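Side-chain contacts in periplasmic beta-glucosidase (Pseudomonas aeruginosa, PDB 6R5T), which probably hydrolyses terminal, non-reducing beta-D-glucosyl residues, releasing beta-D-glucose, as a family 3 glycoside hydrolase of the periplasm: residues A[257-262]-A[276-281]; A[637-642]-A[714-719]. The protein carries 1 engineered substitution. All blocks are in the same frame, centred on the assembly; numbering follows the deposited sequence.

Contact 1 of 2, residues A[257-262]-A[276-281]; sequences GAVKEL and RLAIQA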
loop_
_atom_site.group_PDB
_atom_site.type_symbol
_atom_site.label_atom_id
_atom_site.label_comp_id
_atom_site.label_asym_id
_atom_site.label_seq_id
_atom_site.Cartn_x
_atom_site.Cartn_y
_atom_site.Cartn_z
ATOM N N GLY A 257 -24.825 -11.192 -0.589
ATOM C CA GLY A 257 -24.156 -12.489 -0.469
ATOM C C GLY A 257 -23.034 -12.507 0.591
ATOM O O GLY A 257 -22.245 -13.431 0.615
ATOM N N ALA A 258 -22.942 -11.473 1.419
ATOM C CA ALA A 258 -21.825 -11.309 2.386
ATOM C C ALA A 258 -21.837 -12.417 3.447
ATOM O O ALA A 258 -20.757 -12.839 3.878
ATOM C CB ALA A 258 -21.924 -9.964 3.049
ATOM N N VAL A 259 -23.010 -12.843 3.909
ATOM C CA VAL A 259 -23.042 -13.928 4.928
ATOM C C VAL A 259 -22.432 -15.188 4.320
ATOM O O VAL A 259 -21.545 -15.821 4.904
ATOM C CB VAL A 259 -24.457 -14.150 5.484
ATOM C CG1 VAL A 259 -24.449 -15.315 6.437
ATOM C CG2 VAL A 259 -25.010 -12.873 6.123
ATOM N N LYS A 260 -22.869 -15.588 3.132
ATOM C CA LYS A 260 -22.294 -16.791 2.511
ATOM C C LYS A 260 -20.806 -16.637 2.223
ATOM O O LYS A 260 -20.056 -17.622 2.314
ATOM C CB LYS A 260 -23.119 -17.046 1.246
ATOM C CG LYS A 260 -22.736 -18.315 0.534
ATOM C CD LYS A 260 -23.667 -18.618 -0.644
ATOM C CE LYS A 260 -23.217 -19.881 -1.344
ATOM N NZ LYS A 260 -24.123 -20.258 -2.458
ATOM N N GLU A 261 -20.348 -15.413 1.902
ATOM C CA GLU A 261 -18.914 -15.156 1.622
ATOM C C GLU A 261 -18.035 -15.444 2.846
ATOM O O GLU A 261 -16.812 -15.569 2.697
ATOM C CB GLU A 261 -18.653 -13.730 1.128
ATOM C CG GLU A 261 -19.156 -13.494 -0.279
ATOM C CD GLU A 261 -18.949 -12.063 -0.790
ATOM O OE1 GLU A 261 -18.090 -11.346 -0.245
ATOM O OE2 GLU A 261 -19.693 -11.672 -1.724
ATOM N N LEU A 262 -18.586 -15.527 4.049
ATOM C CA LEU A 262 -17.738 -15.954 5.219
ATOM C C LEU A 262 -17.068 -17.295 4.991
ATOM O O LEU A 262 -16.015 -17.554 5.573
ATOM C CB LEU A 262 -18.565 -15.959 6.494
ATOM C CG LEU A 262 -19.101 -14.605 6.904
ATOM C CD1 LEU A 262 -20.032 -14.712 8.111
ATOM C CD2 LEU A 262 -17.987 -13.618 7.215
ATOM N N ARG A 276 -24.606 -18.319 11.784
ATOM C CA ARG A 276 -24.418 -18.125 13.240
ATOM C C ARG A 276 -23.473 -16.926 13.483
ATOM O O ARG A 276 -23.797 -16.033 14.274
ATOM C CB ARG A 276 -23.870 -19.395 13.887
ATOM C CG ARG A 276 -23.683 -19.180 15.375
ATOM C CD ARG A 276 -22.985 -20.267 16.167
ATOM N NE ARG A 276 -22.022 -20.999 15.362
ATOM C CZ ARG A 276 -20.736 -20.693 15.231
ATOM N NH1 ARG A 276 -20.212 -19.645 15.850
ATOM N NH2 ARG A 276 -19.983 -21.448 14.452
ATOM N N LEU A 277 -22.370 -16.904 12.747
ATOM C CA LEU A 277 -21.360 -15.826 12.937
ATOM C C LEU A 277 -21.994 -14.471 12.627
ATOM O O LEU A 277 -21.793 -13.542 13.394
ATOM C CB LEU A 277 -20.152 -16.078 12.051
ATOM C CG LEU A 277 -19.289 -17.260 12.439
ATOM C CD1 LEU A 277 -18.210 -17.512 11.401
ATOM C CD2 LEU A 277 -18.680 -17.054 13.811
ATOM N N ALA A 278 -22.725 -14.350 11.528
ATOM C CA ALA A 278 -23.283 -13.045 11.106
ATOM C C ALA A 278 -24.329 -12.547 12.111
ATOM O O ALA A 278 -24.275 -11.411 12.539
ATOM C CB ALA A 278 -23.858 -13.171 9.734
ATOM N N ILE A 279 -25.281 -13.384 12.513
ATOM C CA ILE A 279 -26.369 -12.866 13.379
ATOM C C ILE A 279 -25.796 -12.537 14.758
ATOM O O ILE A 279 -26.174 -11.504 15.325
ATOM C CB ILE A 279 -27.602 -13.804 13.424
ATOM C CG1 ILE A 279 -28.783 -12.950 13.932
ATOM C CG2 ILE A 279 -27.306 -15.063 14.214
ATOM C CD1 ILE A 279 -30.157 -13.480 13.714
ATOM N N GLN A 280 -24.861 -13.334 15.267
ATOM C CA GLN A 280 -24.306 -13.077 16.619
ATOM C C GLN A 280 -23.348 -11.880 16.582
ATOM O O GLN A 280 -23.233 -11.164 17.614
ATOM C CB GLN A 280 -23.700 -14.348 17.192
ATOM C CG GLN A 280 -24.783 -15.402 17.425
ATOM C CD GLN A 280 -24.439 -16.342 18.554
ATOM O OE1 GLN A 280 -25.237 -16.482 19.513
ATOM N NE2 GLN A 280 -23.290 -16.993 18.427
ATOM N N ALA A 281 -22.735 -11.595 15.443
ATOM C CA ALA A 281 -21.877 -10.413 15.322
ATOM C C ALA A 281 -22.674 -9.124 15.366
ATOM O O ALA A 281 -22.170 -8.127 15.896
ATOM C CB ALA A 281 -21.034 -10.510 14.079
#
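The backbones come nearest at Val259 and Ala278, whose CA atoms are 6.2 Å apart. Segment 257-262 holds a short helical turn at about 258-261. Its bonding is weak overall, but Glu261 N reaches Gly257 O at 3.0 Å, and Leu262 N meets Val259 O at 3.1 Å. Segment 276-281 is the last part of the regular helix 271-281. Both belong to the N-terminal TIM-barrel domain. They lie on the connection from strand 251-253 to strand 286-287.

Val259 puts both methyls on one partner. CG2 is 3.8 Å from Ala278 CB, and CG1 is 4.0 Å from the same CB. CG1 lies opposite the backbone N (chi1 176°), while CG2 takes the place beside it. The Ala278 methyl thus faces the forked end of the valine. Leu262 directs its CB at the facing helix and touches it with one branch. Its CD1 is 4.2 Å from Leu277 CB and 4.4 Å from Ala278 CB, so the methyl spans two neighbouring residues. Leu262 and Leu277 pass at a slant, and Leu277 joins through its CB.

Around the contact, helix 291-301 adds to the packing: Leu291 touches Val259, and Tyr292 touches Ala278. On the short turn, Glu261 makes a salt bridge to Arg585 of the second subunit. The turn also follows closely on Asn255, the engineered residue, and His256, both of which line the glycan pocket.

Val259, Leu262 and Ala278 are buried, and Leu277 is partly exposed. Between the segments there is only hydrocarbon packing, with no polar bond to fix the register. The fit depends on shape: the small Ala278 side chain allows the two backbones to come close, and Val259 and Leu262 pack their methyls against it.

Contact 2 of 2, residues A[637-642]-A[714-719]; sequences LEARVT and FKVFVG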
loop_
_atom_site.group_PDB
_atom_site.type_symbol
_atom_site.label_atom_id
_atom_site.label_comp_id
_atom_site.label_asym_id
_atom_site.label_seq_id
_atom_site.Cartn_x
_atom_site.Cartn_y
_atom_site.Cartn_z
ATOM N N LEU A 637 -10.886 29.787 20.053
ATOM C CA LEU A 637 -9.928 30.674 19.383
ATOM C C LEU A 637 -10.576 31.066 18.053
ATOM O O LEU A 637 -11.303 30.212 17.462
ATOM C CB LEU A 637 -8.660 29.828 19.169
ATOM C CG LEU A 637 -7.449 30.563 18.625
ATOM C CD1 LEU A 637 -6.434 30.765 19.729
ATOM C CD2 LEU A 637 -6.823 29.811 17.465
ATOM N N GLU A 638 -10.315 32.287 17.597
ATOM C CA GLU A 638 -10.655 32.706 16.206
ATOM C C GLU A 638 -9.376 32.869 15.377
ATOM O O GLU A 638 -8.400 33.484 15.838
ATOM C CB GLU A 638 -11.492 33.985 16.224
ATOM C CG GLU A 638 -12.859 33.797 16.860
ATOM C CD GLU A 638 -13.665 35.083 16.944
ATOM O OE1 GLU A 638 -13.076 36.173 16.720
ATOM O OE2 GLU A 638 -14.884 34.984 17.194
ATOM N N ALA A 639 -9.447 32.428 14.119
ATOM C CA ALA A 639 -8.427 32.635 13.079
ATOM C C ALA A 639 -9.092 33.484 12.015
ATOM O O ALA A 639 -10.146 33.053 11.466
ATOM C CB ALA A 639 -7.968 31.310 12.558
ATOM N N ARG A 640 -8.537 34.669 11.781
ATOM C CA ARG A 640 -9.145 35.601 10.827
ATOM C C ARG A 640 -8.241 35.857 9.643
ATOM O O ARG A 640 -7.018 36.083 9.789
ATOM C CB ARG A 640 -9.469 36.936 11.495
ATOM C CG ARG A 640 -10.624 36.847 12.471
ATOM C CD ARG A 640 -11.017 38.222 13.009
ATOM N NE ARG A 640 -11.999 38.015 14.068
ATOM C CZ ARG A 640 -13.178 38.622 14.158
ATOM N NH1 ARG A 640 -13.532 39.561 13.294
ATOM N NH2 ARG A 640 -13.989 38.316 15.158
ATOM N N VAL A 641 -8.878 35.909 8.480
ATOM C CA VAL A 641 -8.189 36.287 7.245
ATOM C C VAL A 641 -9.206 37.005 6.356
ATOM O O VAL A 641 -10.396 36.658 6.424
ATOM C CB VAL A 641 -7.587 35.035 6.600
ATOM C CG1 VAL A 641 -8.664 34.104 6.035
ATOM C CG2 VAL A 641 -6.528 35.385 5.622
ATOM N N THR A 642 -8.736 37.954 5.571
ATOM C CA THR A 642 -9.592 38.617 4.565
ATOM C C THR A 642 -9.264 38.026 3.204
ATOM O O THR A 642 -8.090 38.104 2.777
ATOM C CB THR A 642 -9.465 40.142 4.597
ATOM O OG1 THR A 642 -9.875 40.482 5.925
ATOM C CG2 THR A 642 -10.371 40.831 3.598
ATOM N N PHE A 714 0.205 24.571 18.752
ATOM C CA PHE A 714 -0.522 24.181 17.522
ATOM C C PHE A 714 -0.218 25.207 16.459
ATOM O O PHE A 714 -0.147 26.409 16.760
ATOM C CB PHE A 714 -2.016 24.090 17.779
ATOM C CG PHE A 714 -2.371 22.937 18.654
ATOM C CD1 PHE A 714 -2.340 23.068 20.030
ATOM C CD2 PHE A 714 -2.684 21.699 18.125
ATOM C CE1 PHE A 714 -2.635 21.994 20.837
ATOM C CE2 PHE A 714 -2.934 20.605 18.945
ATOM C CZ PHE A 714 -2.929 20.759 20.306
ATOM N N LYS A 715 -0.083 24.750 15.223
ATOM C CA LYS A 715 0.148 25.638 14.076
ATOM C C LYS A 715 -1.139 25.644 13.277
ATOM O O LYS A 715 -1.720 24.562 12.999
ATOM C CB LYS A 715 1.312 25.156 13.193
ATOM C CG LYS A 715 2.646 25.115 13.890
ATOM C CD LYS A 715 3.791 24.754 12.939
ATOM C CE LYS A 715 5.065 25.402 13.439
ATOM N NZ LYS A 715 6.238 25.024 12.623
ATOM N N VAL A 716 -1.592 26.828 12.927
ATOM C CA VAL A 716 -2.815 27.092 12.154
ATOM C C VAL A 716 -2.372 27.560 10.786
ATOM O O VAL A 716 -1.633 28.544 10.697
ATOM C CB VAL A 716 -3.710 28.147 12.841
ATOM C CG1 VAL A 716 -4.944 28.369 12.002
ATOM C CG2 VAL A 716 -4.080 27.729 14.254
ATOM N N PHE A 717 -2.767 26.845 9.734
ATOM C CA PHE A 717 -2.407 27.175 8.336
ATOM C C PHE A 717 -3.665 27.576 7.591
ATOM O O PHE A 717 -4.720 26.944 7.778
ATOM C CB PHE A 717 -1.844 25.997 7.564
ATOM C CG PHE A 717 -0.641 25.363 8.161
ATOM C CD1 PHE A 717 -0.777 24.480 9.201
ATOM C CD2 PHE A 717 0.612 25.614 7.626
ATOM C CE1 PHE A 717 0.347 23.859 9.689
ATOM C CE2 PHE A 717 1.739 25.012 8.154
ATOM C CZ PHE A 717 1.593 24.165 9.220
ATOM N N VAL A 718 -3.591 28.666 6.843
ATOM C CA VAL A 718 -4.688 29.051 5.939
ATOM C C VAL A 718 -4.148 29.247 4.542
ATOM O O VAL A 718 -3.014 29.725 4.385
ATOM C CB VAL A 718 -5.437 30.292 6.479
ATOM C CG1 VAL A 718 -6.474 30.727 5.493
ATOM C CG2 VAL A 718 -6.088 29.954 7.819
ATOM N N GLY A 719 -4.926 28.839 3.567
ATOM C CA GLY A 719 -4.605 29.104 2.161
ATOM C C GLY A 719 -5.697 28.575 1.251
ATOM O O GLY A 719 -6.740 28.090 1.713
#
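Ala639 and Val641 of strand 636-645 meet Val716 and Val718 of strand 712-719 across the interior of a beta sandwich, the fibronectin type III-like domain. The strands belong to different sheets and run in the same general direction. Their CA atoms are 7.9 Å apart at Ala639 and Val716, too far for backbone pairing, so side chains make the contact.

Leu637 has its CB directed at the facing sheet and packs on Ser627 and Ser628. Glu638 lies on the outer side of its sheet. There its OE1 takes a nearly straight bond from Arg640 NH2, 2.8 Å long with an N-H...O angle of 166°. Ala639 turns inward again. Its CB meets Val716 CG1 at 4.3 Å, and Leu626 of the adjacent strand also touches it. Arg640 points away from the sandwich interior. Its NH1 has a second carboxylate partner, Glu688, so the guanidinium joins two acidic residues on the outer face.

Val641 returns to the interior, touching Leu621 and Ser622 of its own sheet and Val718 of the other. The valines are offset and run past each other. With chi1 at 70°, CG1 of Val641 is flanked by both backbone branches, and from there it meets Val718 CG1 at 4.1 Å.

Both contacts are buried and apolar, but they join different kinds of elements. Contact 1 packs a short helical turn against a helix, close together in sequence, in the TIM-barrel domain. Contact 2 joins two strands from separate sheets, 72 residues apart in the chain, in the fibronectin type III-like domain. The centres of contact 1 and contact 2 lie about 48 Å apart, and the two do not touch. Near contact 1, Glu261 forms a salt bridge with the second subunit, whereas in contact 2 the charged side chains of the outer face link strands of one sheet. Contact 1 has Leu277 partly exposed, while all four touching residues of contact 2 are buried.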